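Local structure of beta-N-acetylhexosaminidase (Arthrobacter aurescens, 3RCN) at residues A[196-207]-A[271-279]; A[105-113]-A[124-132]. The protein probably hydrolyses terminal non-reducing N-acetyl-D-hexosamine residues from N-acetyl-beta-D-hexosaminides, as a family 20 glycosidase. One frame throughout, in Å; residues are numbered along the deposited sequence.

Interaction 1 of 2, residues A[196-207]-A[271-279]; sequences GAWRRESSLGSW and VEVWTRWGI
The guanidinium of R276 lies flat on the indole of W207, centres 4.2 Å apart and planes 15° from parallel, with R276 NH2 over the ring at 3.4 Å from W207 CD2. W274 lies against the opposite face, so the cation is held between two indoles. A bend at chi3 (-75°) turns the R276 head back to the carbonyl of the next residue, where NE (2.8 Å) and NH2 (3.0 Å) both donate, side-on, to W277 O. This double grip fixes the rotation of the guanidinium and presents its flat face to W207. Replacing W207 with an alanine would probably strip one face of the R276 cation of its aromatic cover and leave the guanidinium less firmly placed.

The W277 indole packs against 199-205. S203 CB sits over one of its faces, 3.3 Å from W277 NE1, and that nitrogen makes a weak bond to S203 O. The far end of the ring meets R199, whose NH2 lies 3.7 Å from W277 CH2, the guanidinium standing at 77° to the indole. Extended from CG to NE, R199 passes V273 and reaches S202 OG with NE and NH2, both in its guanidinium plane; NH2 also donates to R149 O, and NH1 to Q180 O. Backbone pairing is slight: S203 N bonds weakly to T275 O. At the outer end, R200 and E272 form a long salt bridge, and a water accepting from R200 N lies within bonding reach of V273 O and of OE2 of the poorly ordered E272.

G278 lies about 6 Å from the side chain of E316 (nearest atoms), the predicted proton donor, so this end is probably beside the active site. The R276 cation is probably stabilised by W207 and the W277 carbonyl, consistent with loops held by stacking and arginine bonds, their backbones weakly bonded.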
loop_
_atom_site.group_PDB
_atom_site.type_symbol
_atom_site.label_atom_id
_atom_site.label_comp_id
_atom_site.label_asym_id
_atom_site.label_seq_id
_atom_site.Cartn_x
_atom_site.Cartn_y
_atom_site.Cartn_z
ATOM N N GLY A 196 9.600 -11.630 19.889
ATOM C CA GLY A 196 8.225 -11.932 19.524
ATOM C C GLY A 196 7.691 -11.467 18.175
ATOM O O GLY A 196 6.652 -11.959 17.724
ATOM N N ALA A 197 8.385 -10.550 17.507
ATOM C CA ALA A 197 7.859 -9.989 16.256
ATOM C C ALA A 197 8.179 -10.793 15.000
ATOM O O ALA A 197 7.829 -10.365 13.892
ATOM C CB ALA A 197 8.296 -8.550 16.077
ATOM N N TRP A 198 8.859 -11.931 15.157
ATOM C CA TRP A 198 9.186 -12.779 14.004
ATOM C C TRP A 198 9.236 -14.260 14.342
ATOM O O TRP A 198 9.525 -14.635 15.471
ATOM C CB TRP A 198 10.511 -12.345 13.347
ATOM C CG TRP A 198 11.739 -12.620 14.175
ATOM C CD1 TRP A 198 12.221 -11.854 15.198
ATOM C CD2 TRP A 198 12.649 -13.730 14.042
ATOM N NE1 TRP A 198 13.368 -12.416 15.712
ATOM C CE2 TRP A 198 13.652 -13.563 15.025
ATOM C CE3 TRP A 198 12.707 -14.843 13.199
ATOM C CZ2 TRP A 198 14.715 -14.478 15.182
ATOM C CZ3 TRP A 198 13.763 -15.747 13.355
ATOM C CH2 TRP A 198 14.749 -15.555 14.345
ATOM N N ARG A 199 8.958 -15.095 13.347
ATOM C CA ARG A 199 9.059 -16.540 13.486
ATOM C C ARG A 199 9.942 -17.107 12.367
ATOM O O ARG A 199 10.091 -16.482 11.323
ATOM C CB ARG A 199 7.669 -17.183 13.417
ATOM C CG ARG A 199 6.947 -16.963 12.102
ATOM C CD ARG A 199 5.559 -17.567 12.139
ATOM N NE ARG A 199 4.794 -17.288 10.926
ATOM C CZ ARG A 199 3.927 -16.285 10.800
ATOM N NH1 ARG A 199 3.710 -15.442 11.815
ATOM N NH2 ARG A 199 3.274 -16.118 9.652
ATOM N N ARG A 200 10.501 -18.292 12.599
ATOM C CA ARG A 200 11.389 -18.993 11.672
ATOM C C ARG A 200 10.717 -19.349 10.347
ATOM O O ARG A 200 11.287 -19.154 9.268
ATOM C CB ARG A 200 11.850 -20.292 12.318
ATOM C CG ARG A 200 13.321 -20.528 12.243
ATOM C CD ARG A 200 13.940 -20.421 13.620
ATOM N NE ARG A 200 15.295 -19.881 13.549
ATOM C CZ ARG A 200 15.967 -19.416 14.594
ATOM N NH1 ARG A 200 15.404 -19.423 15.795
ATOM N NH2 ARG A 200 17.197 -18.940 14.434
ATOM N N GLU A 201 9.512 -19.902 10.429
ATOM C CA GLU A 201 8.767 -20.279 9.236
ATOM C C GLU A 201 7.268 -20.314 9.512
ATOM O O GLU A 201 6.807 -19.828 10.544
ATOM C CB GLU A 201 9.257 -21.611 8.676
ATOM C CG GLU A 201 9.522 -22.682 9.711
ATOM C CD GLU A 201 9.775 -24.048 9.082
ATOM O OE1 GLU A 201 9.946 -24.130 7.841
ATOM O OE2 GLU A 201 9.800 -25.045 9.833
ATOM N N SER A 202 6.514 -20.864 8.568
ATOM C CA SER A 202 5.064 -20.882 8.651
ATOM C C SER A 202 4.511 -22.175 8.084
ATOM O O SER A 202 5.015 -22.688 7.086
ATOM C CB SER A 202 4.471 -19.722 7.843
ATOM O OG SER A 202 4.962 -18.469 8.275
ATOM N N SER A 203 3.460 -22.691 8.709
ATOM C CA SER A 203 2.703 -23.779 8.116
ATOM C C SER A 203 2.242 -23.370 6.743
ATOM O O SER A 203 1.778 -22.251 6.530
ATOM C CB SER A 203 1.472 -24.129 8.953
ATOM O OG SER A 203 1.842 -24.629 10.221
ATOM N N LEU A 204 2.345 -24.300 5.812
ATOM C CA LEU A 204 1.823 -24.090 4.482
ATOM C C LEU A 204 0.500 -24.839 4.356
ATOM O O LEU A 204 0.480 -26.068 4.291
ATOM C CB LEU A 204 2.832 -24.618 3.461
ATOM C CG LEU A 204 2.392 -24.510 2.010
ATOM C CD1 LEU A 204 2.073 -23.050 1.698
ATOM C CD2 LEU A 204 3.455 -25.085 1.080
ATOM N N GLY A 205 -0.605 -24.101 4.299
ATOM C CA GLY A 205 -1.918 -24.722 4.332
ATOM C C GLY A 205 -2.337 -25.020 5.761
ATOM O O GLY A 205 -1.754 -24.477 6.701
ATOM N N SER A 206 -3.349 -25.871 5.926
ATOM C CA SER A 206 -3.789 -26.311 7.246
ATOM C C SER A 206 -2.615 -26.907 8.016
ATOM O O SER A 206 -1.788 -27.595 7.424
ATOM C CB SER A 206 -4.892 -27.366 7.108
ATOM O OG SER A 206 -5.268 -27.897 8.374
ATOM N N TRP A 207 -2.540 -26.651 9.324
ATOM C CA TRP A 207 -1.481 -27.259 10.149
ATOM C C TRP A 207 -1.559 -28.788 10.095
ATOM O O TRP A 207 -0.578 -29.487 10.363
ATOM C CB TRP A 207 -1.508 -26.756 11.608
ATOM C CG TRP A 207 -2.759 -27.136 12.351
ATOM C CD1 TRP A 207 -3.895 -26.394 12.470
ATOM C CD2 TRP A 207 -3.002 -28.357 13.060
ATOM N NE1 TRP A 207 -4.834 -27.074 13.205
ATOM C CE2 TRP A 207 -4.311 -28.282 13.581
ATOM C CE3 TRP A 207 -2.238 -29.503 13.313
ATOM C CZ2 TRP A 207 -4.875 -29.311 14.338
ATOM C CZ3 TRP A 207 -2.797 -30.526 14.056
ATOM C CH2 TRP A 207 -4.107 -30.423 14.561
ATOM N N VAL A 271 11.710 -21.725 24.428
ATOM C CA VAL A 271 10.470 -21.533 23.697
ATOM C C VAL A 271 10.683 -20.503 22.601
ATOM O O VAL A 271 11.297 -19.459 22.839
ATOM C CB VAL A 271 9.359 -21.030 24.638
ATOM C CG1 VAL A 271 8.081 -20.731 23.868
ATOM C CG2 VAL A 271 9.127 -22.044 25.748
ATOM N N GLU A 272 10.192 -20.785 21.399
ATOM C CA GLU A 272 10.314 -19.814 20.308
ATOM C C GLU A 272 8.946 -19.467 19.697
ATOM O O GLU A 272 7.969 -20.187 19.927
ATOM C CB GLU A 272 11.297 -20.308 19.243
ATOM C CG GLU A 272 10.800 -21.464 18.408
ATOM C CD GLU A 272 11.672 -21.702 17.183
ATOM O OE1 GLU A 272 12.917 -21.692 17.342
ATOM O OE2 GLU A 272 11.115 -21.879 16.068
ATOM N N VAL A 273 8.860 -18.367 18.946
ATOM C CA VAL A 273 7.570 -17.963 18.381
ATOM C C VAL A 273 6.969 -19.163 17.628
ATOM O O VAL A 273 7.680 -19.869 16.920
ATOM C CB VAL A 273 7.699 -16.737 17.445
ATOM C CG1 VAL A 273 6.344 -16.374 16.863
ATOM C CG2 VAL A 273 8.276 -15.543 18.183
ATOM N N TRP A 274 5.677 -19.425 17.801
ATOM C CA TRP A 274 5.085 -20.626 17.198
ATOM C C TRP A 274 5.109 -20.561 15.677
ATOM O O TRP A 274 4.799 -19.529 15.109
ATOM C CB TRP A 274 3.648 -20.839 17.674
ATOM C CG TRP A 274 3.309 -22.290 17.876
ATOM C CD1 TRP A 274 4.190 -23.317 18.137
ATOM C CD2 TRP A 274 2.002 -22.883 17.843
ATOM N NE1 TRP A 274 3.502 -24.505 18.269
ATOM C CE2 TRP A 274 2.162 -24.265 18.099
ATOM C CE3 TRP A 274 0.714 -22.381 17.621
ATOM C CZ2 TRP A 274 1.082 -25.144 18.133
ATOM C CZ3 TRP A 274 -0.361 -23.260 17.658
ATOM C CH2 TRP A 274 -0.169 -24.620 17.916
ATOM N N THR A 275 5.494 -21.653 15.021
ATOM C CA THR A 275 5.497 -21.687 13.554
ATOM C C THR A 275 4.274 -22.330 12.872
ATOM O O THR A 275 4.218 -22.405 11.638
ATOM C CB THR A 275 6.792 -22.318 12.986
ATOM O OG1 THR A 275 6.787 -23.725 13.223
ATOM C CG2 THR A 275 8.004 -21.703 13.632
ATOM N N ARG A 276 3.294 -22.779 13.652
ATOM C CA ARG A 276 2.147 -23.472 13.064
ATOM C C ARG A 276 0.836 -22.855 13.493
ATOM O O ARG A 276 0.804 -21.999 14.382
ATOM C CB ARG A 276 2.160 -24.970 13.374
ATOM C CG ARG A 276 2.383 -25.300 14.838
ATOM C CD ARG A 276 1.751 -26.629 15.214
ATOM N NE ARG A 276 0.297 -26.526 15.330
ATOM C CZ ARG A 276 -0.467 -27.427 15.946
ATOM N NH1 ARG A 276 0.085 -28.497 16.510
ATOM N NH2 ARG A 276 -1.779 -27.257 16.011
ATOM N N TRP A 277 -0.237 -23.253 12.814
ATOM C CA TRP A 277 -1.571 -22.763 13.145
ATOM C C TRP A 277 -2.269 -23.629 14.201
ATOM O O TRP A 277 -1.715 -24.621 14.671
ATOM C CB TRP A 277 -2.434 -22.665 11.879
ATOM C CG TRP A 277 -1.691 -22.060 10.669
ATOM C CD1 TRP A 277 -1.604 -22.597 9.420
ATOM C CD2 TRP A 277 -0.937 -20.832 10.625
ATOM N NE1 TRP A 277 -0.856 -21.789 8.608
ATOM C CE2 TRP A 277 -0.431 -20.701 9.323
ATOM C CE3 TRP A 277 -0.642 -19.837 11.562
ATOM C CZ2 TRP A 277 0.352 -19.611 8.928
ATOM C CZ3 TRP A 277 0.134 -18.760 11.171
ATOM C CH2 TRP A 277 0.623 -18.656 9.867
ATOM N N GLY A 278 -3.488 -23.236 14.562
ATOM C CA GLY A 278 -4.350 -24.043 15.406
ATOM C C GLY A 278 -4.307 -23.649 16.863
ATOM O O GLY A 278 -3.874 -22.547 17.204
ATOM N N ILE A 279 -4.762 -24.551 17.728
ATOM C CA ILE A 279 -4.829 -24.258 19.154
ATOM C C ILE A 279 -3.586 -24.740 19.907
ATOM O O ILE A 279 -3.153 -25.888 19.772
ATOM C CB ILE A 279 -6.121 -24.811 19.785
ATOM C CG1 ILE A 279 -7.340 -24.224 19.071
ATOM C CG2 ILE A 279 -6.183 -24.497 21.283
ATOM C CD1 ILE A 279 -8.658 -24.698 19.643
HETATM O O HOH W 1 10.178 -19.402 15.181
HETATM O O HOH W 2 8.857 -25.309 12.691
#

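Interaction 2 of 2, residues A[105-113]-A[124-132]; sequences LLQLLGPAA and GWSVPRVSV
The backbone N of L109 donates to L105 O (3.0 Å) in the last turn of helix 95-109, and the two leucines so linked both touch V127 on the strand. L109 CD2 lies 3.4 Å from V127 CG1, the side chains crossing obliquely, while L105 CD1 meets the same methyl from one turn earlier in the helix. L108 splits its methyls: CD1 meets V130 CG2 tip to tip at 3.8 Å, and CD2 rests by the P128 ring, 4.2 Å from its CG. The CB of L108 points toward the strand, and with CG beside its backbone N (chi1 -77°) the two methyls part between V130 and P128. No hydrogen bond joins the segments.

Beyond G110, the first residue to leave helical angles, with positive phi, the chain turns through 111-113 to meet the edge of the W125 indole. A113 CB lies 3.8 Å from W125 CZ3, A112 CB packs on CH2, and L109 CB approaches CE3.

The helical segment 105-109 crosses strand 125-132 at 111°, 7.9 Å between axes. That strand runs between 16-26 and 80-84 in its sheet; helix 39-53 also touches both sides, L49 on L109 and T53 on W125, and W55 meets W125 edge-to-face.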
loop_
_atom_site.group_PDB
_atom_site.type_symbol
_atom_site.label_atom_id
_atom_site.label_comp_id
_atom_site.label_asym_id
_atom_site.label_seq_id
_atom_site.Cartn_x
_atom_site.Cartn_y
_atom_site.Cartn_z
ATOM N N LEU A 105 -21.746 11.006 -1.556
ATOM C CA LEU A 105 -21.488 11.959 -2.621
ATOM C C LEU A 105 -20.492 11.367 -3.612
ATOM O O LEU A 105 -20.749 11.315 -4.806
ATOM C CB LEU A 105 -20.926 13.252 -2.046
ATOM C CG LEU A 105 -20.846 14.381 -3.060
ATOM C CD1 LEU A 105 -22.265 14.813 -3.371
ATOM C CD2 LEU A 105 -20.015 15.542 -2.535
ATOM N N LEU A 106 -19.353 10.908 -3.108
ATOM C CA LEU A 106 -18.341 10.331 -3.979
ATOM C C LEU A 106 -18.916 9.235 -4.859
ATOM O O LEU A 106 -18.627 9.190 -6.056
ATOM C CB LEU A 106 -17.164 9.797 -3.178
ATOM C CG LEU A 106 -16.349 10.879 -2.484
ATOM C CD1 LEU A 106 -15.043 10.282 -2.016
ATOM C CD2 LEU A 106 -16.098 12.065 -3.401
ATOM N N GLN A 107 -19.726 8.351 -4.274
ATOM C CA GLN A 107 -20.398 7.328 -5.070
ATOM C C GLN A 107 -21.280 7.944 -6.159
ATOM O O GLN A 107 -21.320 7.438 -7.282
ATOM C CB GLN A 107 -21.209 6.378 -4.198
ATOM C CG GLN A 107 -20.370 5.573 -3.224
ATOM C CD GLN A 107 -21.052 4.296 -2.785
ATOM O OE1 GLN A 107 -22.240 4.085 -3.047
ATOM N NE2 GLN A 107 -20.300 3.425 -2.128
ATOM N N LEU A 108 -21.971 9.036 -5.835
ATOM C CA LEU A 108 -22.798 9.747 -6.821
ATOM C C LEU A 108 -22.002 10.341 -8.012
ATOM O O LEU A 108 -22.514 10.417 -9.139
ATOM C CB LEU A 108 -23.631 10.843 -6.141
ATOM C CG LEU A 108 -24.869 10.426 -5.350
ATOM C CD1 LEU A 108 -25.501 11.650 -4.732
ATOM C CD2 LEU A 108 -25.882 9.694 -6.224
ATOM N N LEU A 109 -20.762 10.757 -7.758
ATOM C CA LEU A 109 -19.901 11.300 -8.805
ATOM C C LEU A 109 -19.299 10.224 -9.708
ATOM O O LEU A 109 -18.900 10.521 -10.836
ATOM C CB LEU A 109 -18.781 12.152 -8.205
ATOM C CG LEU A 109 -19.229 13.414 -7.468
ATOM C CD1 LEU A 109 -18.196 13.854 -6.448
ATOM C CD2 LEU A 109 -19.547 14.547 -8.427
ATOM N N GLY A 110 -19.236 8.991 -9.217
ATOM C CA GLY A 110 -18.691 7.873 -9.976
ATOM C C GLY A 110 -17.314 7.420 -9.514
ATOM O O GLY A 110 -16.661 8.126 -8.743
ATOM N N PRO A 111 -16.860 6.244 -9.993
ATOM C CA PRO A 111 -15.614 5.615 -9.532
ATOM C C PRO A 111 -14.365 6.486 -9.671
ATOM O O PRO A 111 -13.414 6.262 -8.912
ATOM C CB PRO A 111 -15.492 4.371 -10.426
ATOM C CG PRO A 111 -16.876 4.077 -10.845
ATOM C CD PRO A 111 -17.525 5.422 -11.016
ATOM N N ALA A 112 -14.344 7.445 -10.598
ATOM C CA ALA A 112 -13.129 8.253 -10.772
ATOM C C ALA A 112 -12.912 9.170 -9.571
ATOM O O ALA A 112 -11.806 9.660 -9.327
ATOM C CB ALA A 112 -13.170 9.052 -12.060
ATOM N N ALA A 113 -13.981 9.382 -8.822
ATOM C CA ALA A 113 -13.926 10.171 -7.603
ATOM C C ALA A 113 -13.163 9.461 -6.482
ATOM O O ALA A 113 -12.775 10.098 -5.509
ATOM C CB ALA A 113 -15.325 10.520 -7.156
ATOM N N GLY A 124 -15.828 19.232 -16.399
ATOM C CA GLY A 124 -16.894 19.243 -15.426
ATOM C C GLY A 124 -17.174 17.828 -14.975
ATOM O O GLY A 124 -16.895 16.852 -15.681
ATOM N N TRP A 125 -17.719 17.718 -13.773
ATOM C CA TRP A 125 -18.236 16.456 -13.300
ATOM C C TRP A 125 -19.681 16.736 -13.041
ATOM O O TRP A 125 -20.074 17.884 -12.857
ATOM C CB TRP A 125 -17.573 16.021 -12.006
ATOM C CG TRP A 125 -16.122 15.733 -12.095
ATOM C CD1 TRP A 125 -15.182 16.462 -12.744
ATOM C CD2 TRP A 125 -15.436 14.624 -11.502
ATOM N NE1 TRP A 125 -13.941 15.881 -12.594
ATOM C CE2 TRP A 125 -14.074 14.747 -11.838
ATOM C CE3 TRP A 125 -15.842 13.540 -10.720
ATOM C CZ2 TRP A 125 -13.112 13.827 -11.417
ATOM C CZ3 TRP A 125 -14.886 12.629 -10.304
ATOM C CH2 TRP A 125 -13.539 12.780 -10.650
ATOM N N SER A 126 -20.487 15.695 -13.023
ATOM C CA SER A 126 -21.885 15.903 -12.746
ATOM C C SER A 126 -22.410 15.022 -11.628
ATOM O O SER A 126 -22.120 13.826 -11.568
ATOM C CB SER A 126 -22.690 15.712 -14.018
ATOM O OG SER A 126 -22.377 16.748 -14.917
ATOM N N VAL A 127 -23.176 15.638 -10.736
ATOM C CA VAL A 127 -23.925 14.914 -9.724
ATOM C C VAL A 127 -25.399 14.906 -10.101
ATOM O O VAL A 127 -26.011 15.962 -10.228
ATOM C CB VAL A 127 -23.792 15.577 -8.346
ATOM C CG1 VAL A 127 -22.762 14.855 -7.506
ATOM C CG2 VAL A 127 -23.435 17.047 -8.503
ATOM N N PRO A 128 -25.976 13.713 -10.294
ATOM C CA PRO A 128 -27.415 13.647 -10.558
ATOM C C PRO A 128 -28.185 14.318 -9.424
ATOM O O PRO A 128 -27.739 14.251 -8.286
ATOM C CB PRO A 128 -27.699 12.140 -10.589
ATOM C CG PRO A 128 -26.500 11.490 -9.966
ATOM C CD PRO A 128 -25.350 12.382 -10.261
ATOM N N ARG A 129 -29.303 14.971 -9.722
ATOM C CA ARG A 129 -30.042 15.644 -8.666
ATOM C C ARG A 129 -30.882 14.630 -7.908
ATOM O O ARG A 129 -31.732 13.960 -8.489
ATOM C CB ARG A 129 -30.899 16.783 -9.224
ATOM C CG ARG A 129 -30.076 17.978 -9.690
ATOM C CD ARG A 129 -30.934 19.214 -9.905
ATOM N NE ARG A 129 -30.143 20.346 -10.381
ATOM C CZ ARG A 129 -29.765 20.510 -11.650
ATOM N NH1 ARG A 129 -30.098 19.607 -12.567
ATOM N NH2 ARG A 129 -29.047 21.571 -12.010
ATOM N N VAL A 130 -30.617 14.513 -6.610
ATOM C CA VAL A 130 -31.303 13.544 -5.761
ATOM C C VAL A 130 -31.550 14.088 -4.362
ATOM O O VAL A 130 -30.941 15.075 -3.936
ATOM C CB VAL A 130 -30.489 12.245 -5.587
ATOM C CG1 VAL A 130 -30.212 11.600 -6.916
ATOM C CG2 VAL A 130 -29.191 12.529 -4.849
ATOM N N SER A 131 -32.450 13.426 -3.649
ATOM C CA SER A 131 -32.627 13.654 -2.226
ATOM C C SER A 131 -32.393 12.323 -1.537
ATOM O O SER A 131 -33.029 11.322 -1.881
ATOM C CB SER A 131 -34.045 14.144 -1.935
ATOM O OG SER A 131 -34.484 15.050 -2.931
ATOM N N VAL A 132 -31.473 12.305 -0.578
ATOM C CA VAL A 132 -31.200 11.096 0.194
ATOM C C VAL A 132 -31.331 11.344 1.693
ATOM O O VAL A 132 -30.872 12.360 2.205
ATOM C CB VAL A 132 -29.789 10.554 -0.080
ATOM C CG1 VAL A 132 -29.594 9.203 0.613
ATOM C CG2 VAL A 132 -29.540 10.445 -1.562
#

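In the fold
From the N terminus, the chain first completes interaction 2: helix 95-109 ends, a 3-10 turn and a loop follow, and strand 125-134 returns to pack against the helix, joining helix and sheet of the smaller domain. The chain then enters the family 20 catalytic barrel with strand 140-146. Interaction 1 closes a longer excursion of 63 residues that includes strand 217-218, helix 223-235, strand 239-243 and helix 251-256, bringing two loops of the catalytic domain together. The contacts therefore follow in series, neither nesting nor crossing. Their centres lie 47 Å apart on opposite sides of the chain's centre, and they do not touch.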